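Side-chain contact in bacterial regulatory proteins, TetR family (Nitrosomonas europaea, PDB 3NI7), which probably binds DNA as a transcriptional regulator of the TetR family, through a predicted helix-turn-helix motif near its N-terminus: residues A57-A62 with Q104-K109. Residues are numbered along the deposited sequence; the frame is centred on the assembly and turned at random.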
ATOM      1  N   ALA A  57      16.212 -13.144  -0.644  1.00 83.80           N
ATOM      2  CA  ALA A  57      17.615 -12.712  -0.486  1.00 83.37           C
ATOM      3  C   ALA A  57      17.841 -11.220  -0.885  1.00 81.94           C
ATOM      4  O   ALA A  57      18.642 -10.495  -0.262  1.00 81.21           O
ATOM      5  CB  ALA A  57      18.494 -13.566  -1.227  1.00 84.52           C
ATOM      6  N   TRP A  58      17.101 -10.765  -1.891  1.00 81.63           N
ATOM      7  CA  TRP A  58      17.234  -9.402  -2.353  1.00 81.70           C
ATOM      8  C   TRP A  58      16.774  -8.410  -1.257  1.00 80.61           C
ATOM      9  O   TRP A  58      17.440  -7.399  -0.956  1.00 79.79           O
ATOM     10  CB  TRP A  58      16.377  -9.196  -3.611  1.00 82.42           C
ATOM     11  CG  TRP A  58      16.576  -7.891  -4.286  1.00 81.96           C
ATOM     12  CD1 TRP A  58      15.639  -6.967  -4.541  1.00 82.35           C
ATOM     13  CD2 TRP A  58      17.800  -7.380  -4.809  1.00 82.81           C
ATOM     14  NE1 TRP A  58      16.191  -5.899  -5.210  1.00 82.85           N
ATOM     15  CE2 TRP A  58      17.524  -6.137  -5.369  1.00 82.10           C
ATOM     16  CE3 TRP A  58      19.105  -7.873  -4.867  1.00 84.94           C
ATOM     17  CZ2 TRP A  58      18.482  -5.372  -5.955  1.00 85.19           C
ATOM     18  CZ3 TRP A  58      20.062  -7.119  -5.448  1.00 86.25           C
ATOM     19  CH2 TRP A  58      19.757  -5.875  -5.983  1.00 88.04           C
ATOM     20  N   PHE A  59      15.606  -8.700  -0.699  1.00 80.33           N
ATOM     21  CA  PHE A  59      15.057  -7.864   0.343  1.00 79.33           C
ATOM     22  C   PHE A  59      15.829  -8.035   1.648  1.00 80.39           C
ATOM     23  O   PHE A  59      15.926  -7.119   2.420  1.00 80.61           O
ATOM     24  CB  PHE A  59      13.577  -8.137   0.495  1.00 79.02           C
ATOM     25  CG  PHE A  59      12.769  -7.548  -0.611  1.00 79.15           C
ATOM     26  CD1 PHE A  59      12.483  -8.244  -1.749  1.00 83.27           C
ATOM     27  CD2 PHE A  59      12.310  -6.283  -0.525  1.00 78.34           C
ATOM     28  CE1 PHE A  59      11.730  -7.670  -2.790  1.00 83.30           C
ATOM     29  CE2 PHE A  59      11.575  -5.719  -1.564  1.00 80.02           C
ATOM     30  CZ  PHE A  59      11.296  -6.439  -2.697  1.00 81.01           C
ATOM     31  N   ASP A  60      16.448  -9.175   1.878  1.00 82.51           N
ATOM     32  CA  ASP A  60      17.306  -9.280   3.048  1.00 83.96           C
ATOM     33  C   ASP A  60      18.561  -8.485   2.869  1.00 84.19           C
ATOM     34  O   ASP A  60      19.158  -8.013   3.836  1.00 85.23           O
ATOM     35  CB  ASP A  60      17.639 -10.714   3.342  1.00 85.77           C
ATOM     36  CG  ASP A  60      16.587 -11.355   4.167  1.00 89.94           C
ATOM     37  OD1 ASP A  60      15.918 -10.584   4.950  1.00 94.25           O
ATOM     38  OD2 ASP A  60      16.413 -12.592   4.061  1.00 95.55           O
ATOM     39  N   ARG A  61      18.988  -8.340   1.629  1.00 83.92           N
ATOM     40  CA  ARG A  61      20.204  -7.593   1.418  1.00 85.07           C
ATOM     41  C   ARG A  61      19.972  -6.136   1.842  1.00 84.39           C
ATOM     42  O   ARG A  61      20.813  -5.537   2.526  1.00 86.28           O
ATOM     43  CB  ARG A  61      20.683  -7.705  -0.031  1.00 85.67           C
ATOM     44  CG  ARG A  61      21.981  -6.999  -0.230  1.00 87.04           C
ATOM     45  CD  ARG A  61      22.480  -7.200  -1.581  1.00 88.30           C
ATOM     46  NE  ARG A  61      22.885  -8.559  -1.745  1.00 89.47           N
ATOM     47  CZ  ARG A  61      23.501  -9.014  -2.819  1.00 92.34           C
ATOM     48  NH1 ARG A  61      23.765  -8.184  -3.825  1.00 89.79           N
ATOM     49  NH2 ARG A  61      23.825 -10.331  -2.893  1.00 96.11           N
ATOM     50  N   ALA A  62      18.830  -5.572   1.444  1.00 82.49           N
ATOM     51  CA  ALA A  62      18.426  -4.213   1.886  1.00 81.38           C
ATOM     52  C   ALA A  62      18.363  -4.138   3.421  1.00 81.48           C
ATOM     53  O   ALA A  62      19.110  -3.388   4.056  1.00 82.22           O
ATOM     54  CB  ALA A  62      17.087  -3.863   1.302  1.00 79.70           C
ATOM     55  N   GLN A 104       9.559  -5.214 -10.748  1.00100.29           N
ATOM     56  CA  GLN A 104       9.033  -6.392 -11.410  1.00104.01           C
ATOM     57  C   GLN A 104       8.775  -7.509 -10.405  1.00102.70           C
ATOM     58  O   GLN A 104       7.728  -8.157 -10.438  1.00104.59           O
ATOM     59  CB  GLN A 104       9.989  -6.832 -12.509  1.00106.23           C
ATOM     60  CG  GLN A 104       9.919  -5.895 -13.726  1.00110.18           C
ATOM     61  CD  GLN A 104      10.905  -6.269 -14.853  1.00113.15           C
ATOM     62  OE1 GLN A 104      12.056  -6.629 -14.592  1.00112.30           O
ATOM     63  NE2 GLN A 104      10.446  -6.189 -16.104  1.00115.75           N
HETATM   64  N   MSE A 105       9.712  -7.694  -9.484  1.00 99.74           N
HETATM   65  CA  MSE A 105       9.546  -8.680  -8.421  1.00 99.69           C
HETATM   66  C   MSE A 105       8.238  -8.528  -7.635  1.00100.76           C
HETATM   67  O   MSE A 105       7.590  -9.540  -7.283  1.00102.58           O
HETATM   68  CB  MSE A 105      10.694  -8.585  -7.414  1.00 96.11           C
HETATM   69  CG  MSE A 105      12.021  -9.129  -7.913  1.00 98.62           C
HETATM   70 SE   MSE A 105      13.528  -8.794  -6.673  1.00105.07          SE
HETATM   71  CE  MSE A 105      14.792 -10.076  -7.465  1.00 99.72           C
ATOM     72  N   ILE A 106       7.871  -7.268  -7.371  1.00100.13           N
ATOM     73  CA  ILE A 106       6.712  -6.945  -6.570  1.00101.22           C
ATOM     74  C   ILE A 106       5.451  -7.056  -7.425  1.00107.89           C
ATOM     75  O   ILE A 106       4.500  -7.726  -7.029  1.00110.17           O
ATOM     76  CB  ILE A 106       6.825  -5.552  -5.924  1.00 98.35           C
ATOM     77  CG1 ILE A 106       7.953  -5.532  -4.887  1.00 93.76           C
ATOM     78  CG2 ILE A 106       5.542  -5.165  -5.255  1.00 98.27           C
ATOM     79  CD1 ILE A 106       7.877  -6.655  -3.865  1.00 93.04           C
HETATM   80  N   MSE A 107       5.436  -6.436  -8.603  1.00112.24           N
HETATM   81  CA  MSE A 107       4.284  -6.601  -9.510  1.00120.09           C
HETATM   82  C   MSE A 107       3.993  -8.075  -9.670  1.00122.62           C
HETATM   83  O   MSE A 107       2.842  -8.473  -9.735  1.00127.22           O
HETATM   84  CB  MSE A 107       4.509  -5.986 -10.909  1.00124.63           C
HETATM   85  CG  MSE A 107       4.620  -4.449 -10.963  1.00128.83           C
HETATM   86 SE   MSE A 107       3.520  -3.619  -9.483  1.00145.51          SE
HETATM   87  CE  MSE A 107       3.505  -1.646  -9.932  1.00140.21           C
ATOM     88  N   SER A 108       5.062  -8.849  -9.624  1.00120.02           N
ATOM     89  CA  SER A 108       5.030 -10.266  -9.871  1.00122.78           C
ATOM     90  C   SER A 108       4.067 -10.987  -8.974  1.00124.44           C
ATOM     91  O   SER A 108       3.270 -11.772  -9.439  1.00129.17           O
ATOM     92  CB  SER A 108       6.404 -10.811  -9.572  1.00118.80           C
ATOM     93  OG  SER A 108       6.408 -12.202  -9.817  1.00121.24           O
ATOM     94  N   LYS A 109       4.186 -10.764  -7.684  1.00120.82           N
ATOM     95  CA  LYS A 109       3.307 -11.408  -6.757  1.00122.34           C
ATOM     96  C   LYS A 109       2.063 -10.587  -6.664  1.00126.18           C
ATOM     97  O   LYS A 109       1.830  -9.954  -5.662  1.00124.09           O
ATOM     98  CB  LYS A 109       3.948 -11.432  -5.395  1.00112.57           C
ATOM     99  CG  LYS A 109       5.309 -10.846  -5.368  1.00106.84           C
ATOM    100  CD  LYS A 109       5.920 -11.140  -4.037  1.00103.22           C
ATOM    101  CE  LYS A 109       6.966 -10.147  -3.644  1.00 98.97           C
ATOM    102  NZ  LYS A 109       7.557 -10.513  -2.338  1.00 96.75           N
TER
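The indole N-H of Trp58, through NE1, is hydrogen-bonded to Thr102 OG1, and the same ring receives the selenium of Met105 in a Met-aromatic contact. Two helices of an all-helical TetR-family regulator meet here: 57-62 lies on helix 51-69, while 104-109 lies on helix 99-108. Their short axes come no nearer than 12.9 Å and run at 125° to each other, a gap bridged by long side chains alone, with no hydrogen bond passing between the two segments. It is a compact example of how large apolar groups join helices whose backbones stand well apart.

Met105, a selenomethionine, reaches across with its chain extended beyond CG, at about a right angle to the Trp58 side chain. Its SE lies 3.5 Å from Trp58 CD1 and 4.2 Å from the centroid of the five-membered ring. The line from that centroid is inclined 43° to the ring normal, an oblique approach. With CG anti to the backbone N (chi1 -172°), the indole of Trp58 extends toward the other helix, and chi2 then turns its five-membered ring to the selenium. The bond to Thr102, just before 104-109 in the same helix, probably helps to fix the rotation of the indole and ties it to the helix that carries Met105.

Phe59 touches both Met105 and Ile106. Its CE1 lies 4.4 Å from Met105 SE, a looser and oblique approach. Within 57-62, Trp58 CD1 sits 4.3 Å above the plane of the phenyl ring, displaced toward the rim. Val13 and Val17 of helix 7-22 pack on Trp58, and Trp91 of helix 80-96 on Phe59, so this buried patch joins helix 7-22 to helices 51-69, 80-96 and 99-108. Beside Met105, Ile106 sends its CD1 methyl obliquely to Phe59 CZ, 3.6 Å away.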